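PDB 2JC5: exodeoxyribonuclease from Neisseria meningitidis, which probably cleaves the DNA backbone at abasic sites as a magnesium- or manganese-dependent AP endonuclease of the AP/ExoA family. Local coordinates for residues A[3-8]-A[25-30]; A[19-24]-A[50-55]; A[143-148]-A[227-232]; A[193-198]-A[231-236]; A[235-240]-A[249-254]. All blocks are in the same frame, centred on the assembly; numbering follows the deposited sequence.

Contact 1. Residues A[3-8]-A[25-30]; sequences KIISAN and AASGAD
Lys3 is tied to the turn 27-30 by its backbone and by its side-chain amine. At the backbone, Lys3 N gives an almost straight bond (170°) to Asp30 OD2 at 2.9 Å, using the anti lone pair of the carboxylate oxygen, and Lys3 O takes Asp30 N at 2.9 Å from within its carbonyl plane, so the two residues grip each other by a backbone-backbone and a backbone-carboxylate bond. The side chain runs out extended, with CG anti to the backbone N (chi1 -179°), which lays CD 3.2 Å from Ser27 O; bends at chi3 and chi4 then aim NZ. Its NZ makes only a weak direct bond to Ser27 O; a water bridges the pair more firmly, accepting from Lys3 NZ at 2.6 Å and donating to Ser27 O at 2.9 Å. Ser27 OG accepts from Ala29 N at 3.1 Å, closing an ST turn, and also bonds to Ile24 O in the helix behind. Beneath these polar links, Ile5 CD1 packs on Ala29 CB at 3.6 Å. Gly28, with positive phi, is the first residue to leave the helical conformation, and from there the chain heads into strand 31-35, parallel to 2-8: a beta-alpha-beta crossover within the DNase I-like fold.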
# COMPACT_ATOMS: atom_id res chain seq x y z
N LYS A 3 -3.64 4.63 -14.24
CA LYS A 3 -2.91 5.25 -13.15
C LYS A 3 -3.44 4.68 -11.84
O LYS A 3 -4.63 4.79 -11.55
CB LYS A 3 -3.08 6.77 -13.22
CG LYS A 3 -2.36 7.55 -12.16
CD LYS A 3 -2.60 9.05 -12.26
CE LYS A 3 -1.97 9.63 -13.49
NZ LYS A 3 -1.25 10.88 -13.17
N ILE A 4 -2.55 4.05 -11.08
CA ILE A 4 -2.88 3.45 -9.80
C ILE A 4 -2.12 4.18 -8.70
O ILE A 4 -0.92 4.36 -8.83
CB ILE A 4 -2.55 1.96 -9.72
CG1 ILE A 4 -3.29 1.18 -10.81
CG2 ILE A 4 -2.93 1.43 -8.35
CD1 ILE A 4 -2.99 -0.31 -10.89
N ILE A 5 -2.83 4.63 -7.67
CA ILE A 5 -2.23 5.37 -6.56
C ILE A 5 -2.39 4.56 -5.30
O ILE A 5 -3.48 4.05 -5.05
CB ILE A 5 -2.88 6.76 -6.38
CG1 ILE A 5 -2.67 7.57 -7.68
CG2 ILE A 5 -2.31 7.47 -5.15
CD1 ILE A 5 -3.07 9.04 -7.59
N SER A 6 -1.30 4.43 -4.54
CA SER A 6 -1.34 3.80 -3.23
C SER A 6 -1.05 4.87 -2.19
O SER A 6 -0.04 5.56 -2.29
CB SER A 6 -0.30 2.68 -3.14
OG SER A 6 -0.44 1.94 -1.94
N ALA A 7 -1.92 5.00 -1.19
CA ALA A 7 -1.73 6.02 -0.17
C ALA A 7 -2.18 5.53 1.19
O ALA A 7 -3.35 5.19 1.39
CB ALA A 7 -2.47 7.31 -0.55
N ASN A 8 -1.24 5.50 2.12
CA ASN A 8 -1.60 5.38 3.53
C ASN A 8 -1.99 6.76 4.00
O ASN A 8 -1.16 7.69 4.01
CB ASN A 8 -0.46 4.77 4.35
CG ASN A 8 -0.77 4.74 5.83
OD1 ASN A 8 -1.42 5.67 6.36
ND2 ASN A 8 -0.31 3.70 6.52
N ALA A 25 -9.57 13.09 -7.43
CA ALA A 25 -10.01 13.51 -8.77
C ALA A 25 -8.89 14.19 -9.57
O ALA A 25 -8.64 13.84 -10.72
CB ALA A 25 -11.22 14.45 -8.67
N ALA A 26 -8.20 15.15 -8.96
CA ALA A 26 -7.18 15.95 -9.65
C ALA A 26 -6.01 15.11 -10.15
O ALA A 26 -5.40 15.42 -11.19
CB ALA A 26 -6.67 17.06 -8.74
N SER A 27 -5.74 14.03 -9.44
CA SER A 27 -4.65 13.16 -9.77
C SER A 27 -4.88 12.40 -11.07
O SER A 27 -3.93 11.87 -11.64
CB SER A 27 -4.45 12.12 -8.68
OG SER A 27 -5.53 11.20 -8.67
N GLY A 28 -6.14 12.28 -11.49
CA GLY A 28 -6.46 11.48 -12.67
C GLY A 28 -6.40 9.99 -12.44
O GLY A 28 -6.47 9.21 -13.39
N ALA A 29 -6.28 9.57 -11.18
CA ALA A 29 -6.20 8.14 -10.87
C ALA A 29 -7.42 7.37 -11.35
O ALA A 29 -8.56 7.81 -11.14
CB ALA A 29 -6.04 7.92 -9.37
N ASP A 30 -7.16 6.20 -11.92
CA ASP A 30 -8.18 5.22 -12.23
C ASP A 30 -8.55 4.36 -11.02
O ASP A 30 -9.72 4.00 -10.85
CB ASP A 30 -7.71 4.32 -13.36
CG ASP A 30 -7.50 5.09 -14.63
OD1 ASP A 30 -8.53 5.44 -15.25
OD2 ASP A 30 -6.34 5.39 -14.98
O HOH W 1 -1.16 11.76 -10.77

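Contact 2. Residues A[19-24]-A[50-55]; sequences GFYEYI and NPHGMH
Tyr21 and His52 lie flat against each other, an offset stack with centroids 4.0 Å apart and planes 12° from parallel. His52 NE2 sits over the centre of the tyrosine ring, and the two side chains arrive from opposite directions. From over the phenol, the same NE2 donates to Tyr21 O at 2.7 Å; the bond is straight (177°) and in the plane of the imidazole, although the donor stands above the carbonyl plane. His52 N donates a longer bond to Tyr21 OH at 3.2 Å, so stack and bonds together fix the rotation of the imidazole. These groups join helix 20-26, which lies against the six-stranded sheet of the DNase I-like fold, to the loop leading into edge strand 55-59. The deeper part is apolar: Ile24 is forked, CD1 meeting Pro51 CB at 3.9 Å and CG2 meeting Met54 SD at 3.6 Å, while Tyr72 of strand 69-73 backs both loop residues. Toward solvent the contact thins out. His52 is exposed despite its bonds, and Glu22, the next residue of the helix, comes no closer than 4.5 Å, from Glu22 CA to His52 NE2 at the imidazole edge.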
# COMPACT_ATOMS: atom_id res chain seq x y z
N GLY A 19 -7.16 17.87 2.00
CA GLY A 19 -7.28 17.98 0.54
C GLY A 19 -7.21 16.68 -0.21
O GLY A 19 -7.17 16.68 -1.43
N PHE A 20 -7.20 15.55 0.50
CA PHE A 20 -7.04 14.28 -0.17
C PHE A 20 -8.22 13.99 -1.10
O PHE A 20 -8.03 13.41 -2.17
CB PHE A 20 -6.82 13.13 0.82
CG PHE A 20 -6.47 11.83 0.15
CD1 PHE A 20 -5.23 11.65 -0.44
CD2 PHE A 20 -7.39 10.81 0.07
CE1 PHE A 20 -4.92 10.46 -1.09
CE2 PHE A 20 -7.09 9.62 -0.58
CZ PHE A 20 -5.83 9.46 -1.16
N TYR A 21 -9.43 14.39 -0.70
CA TYR A 21 -10.59 14.12 -1.54
C TYR A 21 -10.43 14.77 -2.92
O TYR A 21 -10.67 14.14 -3.96
CB TYR A 21 -11.86 14.64 -0.88
CG TYR A 21 -13.10 14.37 -1.69
CD1 TYR A 21 -13.56 13.08 -1.84
CD2 TYR A 21 -13.83 15.41 -2.28
CE1 TYR A 21 -14.69 12.81 -2.56
CE2 TYR A 21 -14.98 15.14 -3.01
CZ TYR A 21 -15.40 13.83 -3.15
OH TYR A 21 -16.56 13.51 -3.86
N GLU A 22 -10.02 16.04 -2.95
CA GLU A 22 -9.87 16.75 -4.20
C GLU A 22 -8.77 16.12 -5.04
O GLU A 22 -8.89 16.00 -6.26
CB GLU A 22 -9.58 18.22 -3.94
CG GLU A 22 -10.78 18.99 -3.38
CD GLU A 22 -10.98 18.87 -1.87
OE1 GLU A 22 -10.20 18.20 -1.19
OE2 GLU A 22 -11.94 19.48 -1.33
N TYR A 23 -7.71 15.67 -4.37
CA TYR A 23 -6.61 14.99 -5.03
C TYR A 23 -7.03 13.70 -5.72
O TYR A 23 -6.52 13.37 -6.78
CB TYR A 23 -5.50 14.70 -4.01
CG TYR A 23 -4.34 13.91 -4.57
CD1 TYR A 23 -3.44 14.49 -5.44
CD2 TYR A 23 -4.13 12.59 -4.19
CE1 TYR A 23 -2.38 13.76 -5.97
CE2 TYR A 23 -3.08 11.86 -4.70
CZ TYR A 23 -2.21 12.44 -5.59
OH TYR A 23 -1.15 11.70 -6.08
N ILE A 24 -7.95 12.95 -5.13
CA ILE A 24 -8.38 11.71 -5.79
C ILE A 24 -8.79 12.03 -7.24
O ILE A 24 -8.41 11.31 -8.17
CB ILE A 24 -9.56 11.03 -5.04
CG1 ILE A 24 -9.08 10.46 -3.70
CG2 ILE A 24 -10.17 9.94 -5.87
CD1 ILE A 24 -10.18 9.95 -2.79
N ASN A 50 -17.68 6.32 -1.84
CA ASN A 50 -17.77 6.44 -3.29
C ASN A 50 -17.27 7.81 -3.73
O ASN A 50 -18.03 8.65 -4.26
CB ASN A 50 -19.20 6.20 -3.75
CG ASN A 50 -19.69 4.84 -3.37
OD1 ASN A 50 -20.40 4.68 -2.39
ND2 ASN A 50 -19.26 3.83 -4.12
N PRO A 51 -15.97 8.06 -3.51
CA PRO A 51 -15.46 9.39 -3.81
C PRO A 51 -15.60 9.72 -5.30
O PRO A 51 -15.21 8.92 -6.16
CB PRO A 51 -13.97 9.31 -3.41
CG PRO A 51 -13.64 7.86 -3.36
CD PRO A 51 -14.92 7.15 -3.02
N HIS A 52 -16.21 10.86 -5.60
CA HIS A 52 -16.40 11.31 -6.99
C HIS A 52 -17.16 10.29 -7.82
O HIS A 52 -16.94 10.16 -9.04
CB HIS A 52 -15.04 11.63 -7.64
CG HIS A 52 -14.22 12.62 -6.88
ND1 HIS A 52 -14.49 13.98 -6.90
CD2 HIS A 52 -13.16 12.45 -6.06
CE1 HIS A 52 -13.61 14.59 -6.12
NE2 HIS A 52 -12.79 13.70 -5.61
N GLY A 53 -18.02 9.52 -7.16
CA GLY A 53 -18.80 8.48 -7.83
C GLY A 53 -18.05 7.21 -8.18
O GLY A 53 -18.57 6.34 -8.88
N MET A 54 -16.83 7.08 -7.66
CA MET A 54 -16.07 5.87 -7.86
C MET A 54 -16.73 4.74 -7.09
O MET A 54 -17.43 4.96 -6.11
CB MET A 54 -14.63 6.05 -7.40
CG MET A 54 -13.87 7.05 -8.25
SD MET A 54 -12.32 7.51 -7.49
CE MET A 54 -11.22 6.28 -8.08
N HIS A 55 -16.50 3.53 -7.56
CA HIS A 55 -16.84 2.33 -6.83
C HIS A 55 -15.85 2.20 -5.68
O HIS A 55 -14.69 2.55 -5.85
CB HIS A 55 -16.72 1.13 -7.74
CG HIS A 55 -17.69 1.19 -8.86
ND1 HIS A 55 -18.95 0.65 -8.76
CD2 HIS A 55 -17.64 1.80 -10.07
CE1 HIS A 55 -19.62 0.88 -9.88
NE2 HIS A 55 -18.84 1.58 -10.69

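Contact 3. Residues A[143-148]-A[227-232]; sequences DIVVCG and PELAAK
Leu229 drives its CD2 methyl against Val145, meeting CG2 at 3.5 Å, tighter than an ordinary methyl contact, with the two side chains crossing at about a right angle. The leucine reaches the strand because its CG stands anti to the backbone N (chi1 180°), which carries the branch off the helix toward residues 143-145; the same CD2 touches Asp143 CB at 4.1 Å. On the valine, CG2 stands beside the backbone N and anti to the carbonyl carbon, the branch that Leu229 meets. The arrangement lodges the short helix 227-230, on the link between strands 217-225 and 233-238, against the start of strand 143-147. Strands 217-225 and 233-238 belong to different sheets of the DNase I-like sandwich, and the helix sits where the chain passes between them. Leu103 of strand 103-109 and Tyr256 also pack on Leu229. The polar side is bridged by water. One water donates to Asp143 OD1 at 2.7 Å and accepts from Leu229 N at 2.8 Å, giving this first-turn amide a partner; a second water also donates to Asp143 OD1, but its further link to Glu228 OE1 is weak and doubtful, as that side chain has two conformers. Asp143 OD2 is held separately by the hydroxyl of Tyr256.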
# COMPACT_ATOMS: atom_id res chain seq x y z
N ASP A 143 -2.88 -10.46 -14.13
CA ASP A 143 -2.15 -9.22 -13.91
C ASP A 143 -2.53 -8.68 -12.55
O ASP A 143 -3.68 -8.37 -12.32
CB ASP A 143 -2.52 -8.24 -15.00
CG ASP A 143 -2.23 -8.77 -16.37
OD1 ASP A 143 -1.10 -9.27 -16.61
OD2 ASP A 143 -3.15 -8.72 -17.23
N ILE A 144 -1.56 -8.56 -11.65
CA ILE A 144 -1.87 -8.17 -10.27
C ILE A 144 -0.94 -7.08 -9.78
O ILE A 144 0.28 -7.14 -9.99
CB ILE A 144 -1.80 -9.37 -9.31
CG1 ILE A 144 -2.66 -10.53 -9.82
CG2 ILE A 144 -2.26 -8.95 -7.89
CD1 ILE A 144 -2.61 -11.76 -8.97
N VAL A 145 -1.53 -6.07 -9.13
CA VAL A 145 -0.78 -5.05 -8.41
C VAL A 145 -1.17 -5.15 -6.94
O VAL A 145 -2.34 -4.96 -6.62
CB VAL A 145 -1.07 -3.64 -8.93
CG1 VAL A 145 -0.19 -2.59 -8.20
CG2 VAL A 145 -0.81 -3.57 -10.44
N VAL A 146 -0.19 -5.42 -6.08
CA VAL A 146 -0.40 -5.39 -4.63
C VAL A 146 0.14 -4.06 -4.12
O VAL A 146 1.36 -3.87 -4.02
CB VAL A 146 0.27 -6.58 -3.91
CG1 VAL A 146 -0.09 -6.58 -2.43
CG2 VAL A 146 -0.16 -7.91 -4.55
N CYS A 147 -0.77 -3.12 -3.87
CA CYS A 147 -0.47 -1.81 -3.36
C CYS A 147 -0.52 -1.81 -1.86
O CYS A 147 -1.42 -2.39 -1.26
CB CYS A 147 -1.51 -0.80 -3.79
SG CYS A 147 -1.54 -0.37 -5.48
N GLY A 148 0.39 -1.08 -1.22
CA GLY A 148 0.11 -0.66 0.12
C GLY A 148 1.31 -0.33 0.95
O GLY A 148 2.39 -0.06 0.43
N PRO A 227 4.83 -10.10 -13.62
CA PRO A 227 5.82 -9.78 -14.65
C PRO A 227 5.35 -9.06 -15.91
O PRO A 227 5.97 -8.06 -16.30
CB PRO A 227 6.42 -11.15 -15.00
CG PRO A 227 6.03 -12.05 -13.93
CD PRO A 227 4.82 -11.53 -13.27
N GLU A 228 4.25 -9.49 -16.52
CA GLU A 228 3.88 -8.89 -17.80
C GLU A 228 3.40 -7.47 -17.59
O GLU A 228 3.73 -6.56 -18.35
CB GLU A 228 2.87 -9.75 -18.55
CG GLU A 228 3.54 -11.05 -18.99
CD GLU A 228 2.60 -12.11 -19.50
OE1 GLU A 228 1.81 -12.64 -18.71
OE2 GLU A 228 2.70 -12.46 -20.71
N LEU A 229 2.65 -7.26 -16.51
CA LEU A 229 2.19 -5.91 -16.20
C LEU A 229 3.35 -4.99 -15.78
O LEU A 229 3.34 -3.80 -16.10
CB LEU A 229 1.10 -5.94 -15.12
CG LEU A 229 0.50 -4.60 -14.67
CD1 LEU A 229 -0.04 -3.76 -15.80
CD2 LEU A 229 -0.60 -4.87 -13.63
N ALA A 230 4.34 -5.53 -15.07
CA ALA A 230 5.51 -4.74 -14.68
C ALA A 230 6.20 -4.17 -15.92
O ALA A 230 6.66 -3.04 -15.90
CB ALA A 230 6.48 -5.56 -13.85
N ALA A 231 6.27 -4.97 -16.98
CA ALA A 231 6.87 -4.54 -18.26
C ALA A 231 6.07 -3.44 -18.96
O ALA A 231 6.56 -2.85 -19.91
CB ALA A 231 7.01 -5.73 -19.20
N LYS A 232 4.86 -3.18 -18.49
CA LYS A 232 3.99 -2.15 -19.02
C LYS A 232 4.05 -0.83 -18.23
O LYS A 232 3.49 0.17 -18.66
CB LYS A 232 2.55 -2.68 -19.11
CG LYS A 232 2.47 -3.81 -20.13
CD LYS A 232 1.11 -4.37 -20.39
CE LYS A 232 1.13 -5.22 -21.68
NZ LYS A 232 1.65 -4.53 -22.93
O HOH W 2 1.21 -9.40 -15.31
O HOH W 3 -0.77 -10.60 -18.72

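Contact 4. Residues A[193-198]-A[231-236]; sequences RTLYPD and AKAVSA
The last turn of helix 191-195 faces the start of strand 233-238, the backbones nearest at Leu195 and Ser235, whose CA atoms lie 7.1 Å apart. Tyr196 is the first residue to depart from helical angles, and the chain then continues as a loop, so two consecutive side chains, one from the helix and one from the loop, come down on the strand. Leu195 spreads its two methyls along it: CD1 rests on Ala236 CB at 3.7 Å, while CD2 lies 4.2 Å from Ala233 CB. Tyr196 takes chi1 -54°, its CG beside the backbone N, and in this pose its ring extends over Leu195 CB, which stands 3.7 Å from the ring plane beneath its centre. The phenol oxygen then arrives at the strand backbone, where Ala236 N donates to Tyr196 OH at 3.0 Å with an angle of 156°; ring atom CE2 also packs on Ala236 CB at 4.0 Å. Trp192, four residues earlier, meets the phenol edge-to-face and also touches Ala236. The contact thus joins a peripheral helix to an outermost strand of the six-stranded sheet; the other side of that strand pairs with strand 250-254. Chemically, the tyrosine hydroxyl supplies an acceptor to an edge-strand amide that has no neighbouring strand there, whereas the amide of Ser235, also buried by the contact, finds no partner in the model; Leu195 contributes apolar packing.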
# COMPACT_ATOMS: atom_id res chain seq x y z
N ARG A 193 11.51 0.49 -7.51
CA ARG A 193 12.95 0.22 -7.55
C ARG A 193 13.35 -0.26 -8.93
O ARG A 193 14.47 0.00 -9.37
CB ARG A 193 13.31 -0.82 -6.49
CG ARG A 193 14.76 -1.16 -6.38
CD ARG A 193 15.65 0.01 -6.17
NE ARG A 193 15.33 0.77 -4.97
CZ ARG A 193 15.11 2.08 -4.91
NH1 ARG A 193 15.14 2.86 -5.99
NH2 ARG A 193 14.84 2.64 -3.73
N THR A 194 12.44 -0.94 -9.62
CA THR A 194 12.71 -1.40 -10.97
C THR A 194 12.73 -0.24 -11.95
O THR A 194 13.61 -0.16 -12.82
CB THR A 194 11.73 -2.51 -11.37
OG1 THR A 194 12.06 -3.68 -10.61
CG2 THR A 194 11.84 -2.86 -12.84
N LEU A 195 11.76 0.66 -11.83
CA LEU A 195 11.71 1.84 -12.70
C LEU A 195 12.91 2.78 -12.49
O LEU A 195 13.43 3.33 -13.46
CB LEU A 195 10.42 2.65 -12.48
CG LEU A 195 9.15 2.06 -13.07
CD1 LEU A 195 7.92 2.75 -12.56
CD2 LEU A 195 9.21 2.12 -14.61
N TYR A 196 13.30 2.99 -11.22
CA TYR A 196 14.28 4.00 -10.85
C TYR A 196 15.30 3.41 -9.87
O TYR A 196 15.24 3.67 -8.68
CB TYR A 196 13.57 5.21 -10.22
CG TYR A 196 12.47 5.76 -11.08
CD1 TYR A 196 12.74 6.20 -12.37
CD2 TYR A 196 11.16 5.81 -10.64
CE1 TYR A 196 11.71 6.69 -13.20
CE2 TYR A 196 10.14 6.29 -11.45
CZ TYR A 196 10.42 6.73 -12.73
OH TYR A 196 9.38 7.21 -13.51
N PRO A 197 16.22 2.59 -10.37
CA PRO A 197 17.15 1.86 -9.52
C PRO A 197 17.90 2.69 -8.48
O PRO A 197 18.18 2.18 -7.40
CB PRO A 197 18.13 1.27 -10.53
CG PRO A 197 17.27 1.03 -11.72
CD PRO A 197 16.38 2.21 -11.79
N ASP A 198 18.22 3.94 -8.80
CA ASP A 198 19.08 4.77 -7.95
C ASP A 198 18.36 5.87 -7.22
O ASP A 198 18.99 6.69 -6.57
CB ASP A 198 20.19 5.37 -8.82
CG ASP A 198 21.08 4.32 -9.40
OD1 ASP A 198 21.49 3.42 -8.62
OD2 ASP A 198 21.34 4.34 -10.62
N ALA A 231 6.27 -4.97 -16.98
CA ALA A 231 6.87 -4.54 -18.26
C ALA A 231 6.07 -3.44 -18.96
O ALA A 231 6.56 -2.85 -19.91
CB ALA A 231 7.01 -5.73 -19.20
N LYS A 232 4.86 -3.18 -18.49
CA LYS A 232 3.99 -2.15 -19.02
C LYS A 232 4.05 -0.83 -18.23
O LYS A 232 3.49 0.17 -18.66
CB LYS A 232 2.55 -2.68 -19.11
CG LYS A 232 2.47 -3.81 -20.13
CD LYS A 232 1.11 -4.37 -20.39
CE LYS A 232 1.13 -5.22 -21.68
NZ LYS A 232 1.65 -4.53 -22.93
N ALA A 233 4.73 -0.83 -17.09
CA ALA A 233 4.89 0.39 -16.29
C ALA A 233 5.73 1.39 -17.05
O ALA A 233 6.83 1.06 -17.48
CB ALA A 233 5.57 0.07 -14.95
N VAL A 234 5.21 2.61 -17.20
CA VAL A 234 5.91 3.66 -17.94
C VAL A 234 6.53 4.77 -17.09
O VAL A 234 7.51 5.41 -17.48
CB VAL A 234 5.02 4.28 -19.04
CG1 VAL A 234 4.70 3.23 -20.11
CG2 VAL A 234 3.75 4.87 -18.48
N SER A 235 5.97 5.01 -15.91
CA SER A 235 6.50 6.02 -15.02
C SER A 235 5.90 5.90 -13.64
O SER A 235 4.90 5.23 -13.44
CB SER A 235 6.24 7.41 -15.57
OG SER A 235 4.89 7.71 -15.45
N ALA A 236 6.52 6.57 -12.69
CA ALA A 236 5.99 6.63 -11.33
C ALA A 236 6.49 7.90 -10.67
O ALA A 236 7.49 8.50 -11.11
CB ALA A 236 6.40 5.40 -10.53

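Contact 5. Residues A[235-240]-A[249-254]; sequences SAHVYK and PLVVEY
This is an antiparallel beta pairing at one border of the six-stranded sheet: strand 233-238, outermost, runs back along strand 250-254, the axes of residues 235-238 and 250-254 lying 4.7 Å apart and 169° from parallel. His237 and Val251 form a hydrogen-bonded pair, each amide donating to the other's carbonyl at 2.9 Å, and Val251 N approaches almost in line with His237 C=O. Glu253 N to Ser235 O and Tyr239 N to Pro249 O continue the pattern on either side. Between them come the non-hydrogen-bonded pairs Ala236-Val252, whose CB and CG2 meet at 3.8 Å, and Val238-Leu250. On the opposite face His237 lies alongside Val251. With chi1 67° its CG sits between the backbone N and the carbonyl carbon, which swings the imidazole over the neighbouring strand, so that Val251 CB stands 3.8 Å from the ring centroid and 20° off its normal, a CH-pi contact. In the plane of the imidazole, at its edge, a water lies 2.8 Å from His237 ND1; it also bonds to Ser235 OG and, in one conformer of that residue, to Glu253 OE2. Tyr239, at the end of the pairing, stacks on Tyr23 and its OH hydrogen-bonds to Glu242. The chemistry therefore differs by face: the side chains meeting on the Ala236, Val238 side are apolar, whereas on the other a water joins serine and histidine, and the imidazole is held by its edge and one face.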
# COMPACT_ATOMS: atom_id res chain seq x y z
N SER A 235 5.97 5.01 -15.91
CA SER A 235 6.50 6.02 -15.02
C SER A 235 5.90 5.90 -13.64
O SER A 235 4.90 5.23 -13.44
CB SER A 235 6.24 7.41 -15.57
OG SER A 235 4.89 7.71 -15.45
N ALA A 236 6.52 6.57 -12.69
CA ALA A 236 5.99 6.63 -11.33
C ALA A 236 6.49 7.90 -10.67
O ALA A 236 7.49 8.50 -11.11
CB ALA A 236 6.40 5.40 -10.53
N HIS A 237 5.79 8.31 -9.62
CA HIS A 237 6.27 9.39 -8.77
C HIS A 237 5.71 9.26 -7.37
O HIS A 237 4.69 8.61 -7.15
CB HIS A 237 5.96 10.78 -9.36
CG HIS A 237 4.50 11.13 -9.42
ND1 HIS A 237 3.70 10.80 -10.50
CD2 HIS A 237 3.71 11.83 -8.57
CE1 HIS A 237 2.48 11.26 -10.29
NE2 HIS A 237 2.45 11.88 -9.13
N VAL A 238 6.44 9.85 -6.43
CA VAL A 238 5.95 10.04 -5.06
C VAL A 238 5.41 11.45 -4.98
O VAL A 238 6.17 12.41 -5.14
CB VAL A 238 7.06 9.77 -4.04
CG1 VAL A 238 6.55 10.00 -2.61
CG2 VAL A 238 7.61 8.34 -4.20
N TYR A 239 4.12 11.58 -4.73
CA TYR A 239 3.48 12.88 -4.80
C TYR A 239 3.69 13.67 -3.51
O TYR A 239 3.29 13.23 -2.42
CB TYR A 239 1.98 12.75 -5.07
CG TYR A 239 1.28 14.09 -5.16
CD1 TYR A 239 1.42 14.90 -6.28
CD2 TYR A 239 0.50 14.55 -4.12
CE1 TYR A 239 0.79 16.11 -6.37
CE2 TYR A 239 -0.16 15.77 -4.20
CZ TYR A 239 -0.01 16.55 -5.32
OH TYR A 239 -0.62 17.77 -5.44
N LYS A 240 4.35 14.83 -3.64
CA LYS A 240 4.73 15.65 -2.51
C LYS A 240 4.34 17.12 -2.64
O LYS A 240 4.72 17.92 -1.80
CB LYS A 240 6.23 15.48 -2.23
CG LYS A 240 6.56 14.08 -1.70
CD LYS A 240 8.00 13.69 -1.82
CE LYS A 240 8.84 14.38 -0.82
NZ LYS A 240 10.26 13.94 -1.00
N PRO A 249 1.55 9.78 -1.32
CA PRO A 249 1.02 8.85 -2.32
C PRO A 249 2.05 8.37 -3.32
O PRO A 249 2.87 9.16 -3.78
CB PRO A 249 -0.06 9.67 -3.03
CG PRO A 249 -0.45 10.68 -2.03
CD PRO A 249 0.83 11.05 -1.34
N LEU A 250 2.00 7.08 -3.62
CA LEU A 250 2.84 6.44 -4.62
C LEU A 250 2.02 6.20 -5.87
O LEU A 250 1.04 5.47 -5.83
CB LEU A 250 3.39 5.12 -4.06
CG LEU A 250 4.16 4.22 -5.02
CD1 LEU A 250 5.43 4.91 -5.56
CD2 LEU A 250 4.45 2.89 -4.33
N VAL A 251 2.40 6.87 -6.96
CA VAL A 251 1.63 6.85 -8.19
C VAL A 251 2.40 6.12 -9.26
O VAL A 251 3.56 6.44 -9.52
CB VAL A 251 1.38 8.29 -8.67
CG1 VAL A 251 0.51 8.30 -9.95
CG2 VAL A 251 0.78 9.16 -7.55
N VAL A 252 1.76 5.15 -9.92
CA VAL A 252 2.41 4.43 -11.04
C VAL A 252 1.46 4.43 -12.22
O VAL A 252 0.25 4.23 -12.04
CB VAL A 252 2.80 2.99 -10.67
CG1 VAL A 252 3.57 2.32 -11.83
CG2 VAL A 252 3.65 2.97 -9.39
N GLU A 253 2.01 4.66 -13.41
CA GLU A 253 1.26 4.65 -14.66
C GLU A 253 1.65 3.43 -15.47
O GLU A 253 2.83 3.22 -15.72
CB GLU A 253 1.55 5.94 -15.44
CG GLU A 253 1.00 7.15 -14.73
CD GLU A 253 1.31 8.45 -15.41
OE1 GLU A 253 0.91 8.61 -16.59
OE2 GLU A 253 1.93 9.32 -14.76
N TYR A 254 0.64 2.65 -15.88
CA TYR A 254 0.83 1.43 -16.64
C TYR A 254 0.18 1.56 -18.01
O TYR A 254 -0.93 2.04 -18.13
CB TYR A 254 0.19 0.25 -15.91
CG TYR A 254 0.73 0.00 -14.52
CD1 TYR A 254 0.17 0.63 -13.41
CD2 TYR A 254 1.78 -0.89 -14.31
CE1 TYR A 254 0.66 0.41 -12.14
CE2 TYR A 254 2.27 -1.12 -13.04
CZ TYR A 254 1.72 -0.47 -11.96
OH TYR A 254 2.21 -0.68 -10.70
O HOH W 4 4.38 9.44 -12.88

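How the contacts relate
Contacts 1, 4 and 5 all reach the six-stranded sheet. Strand 2-8 of contact 1 pairs with strand 250-254 of contact 5, the contact centres about 8 Å apart, and contact 4 continues contact 5 along strand 233-238, sharing Ser235 and Ala236. Contacts 1 and 2 use helix 20-26, lie about 9 Å apart by centres, and alternate along the chain; Tyr23 carries the helix on to contact 5. Contact 3 brings in the second sheet through strand 143-147, touching Ile4 and Tyr254, and runs directly into contact 4 at residues 231-232. Contacts 2 and 4 are furthest apart, about 26 Å between centres. Together the five contacts tie N- and C-terminal parts of the chain into one sandwich.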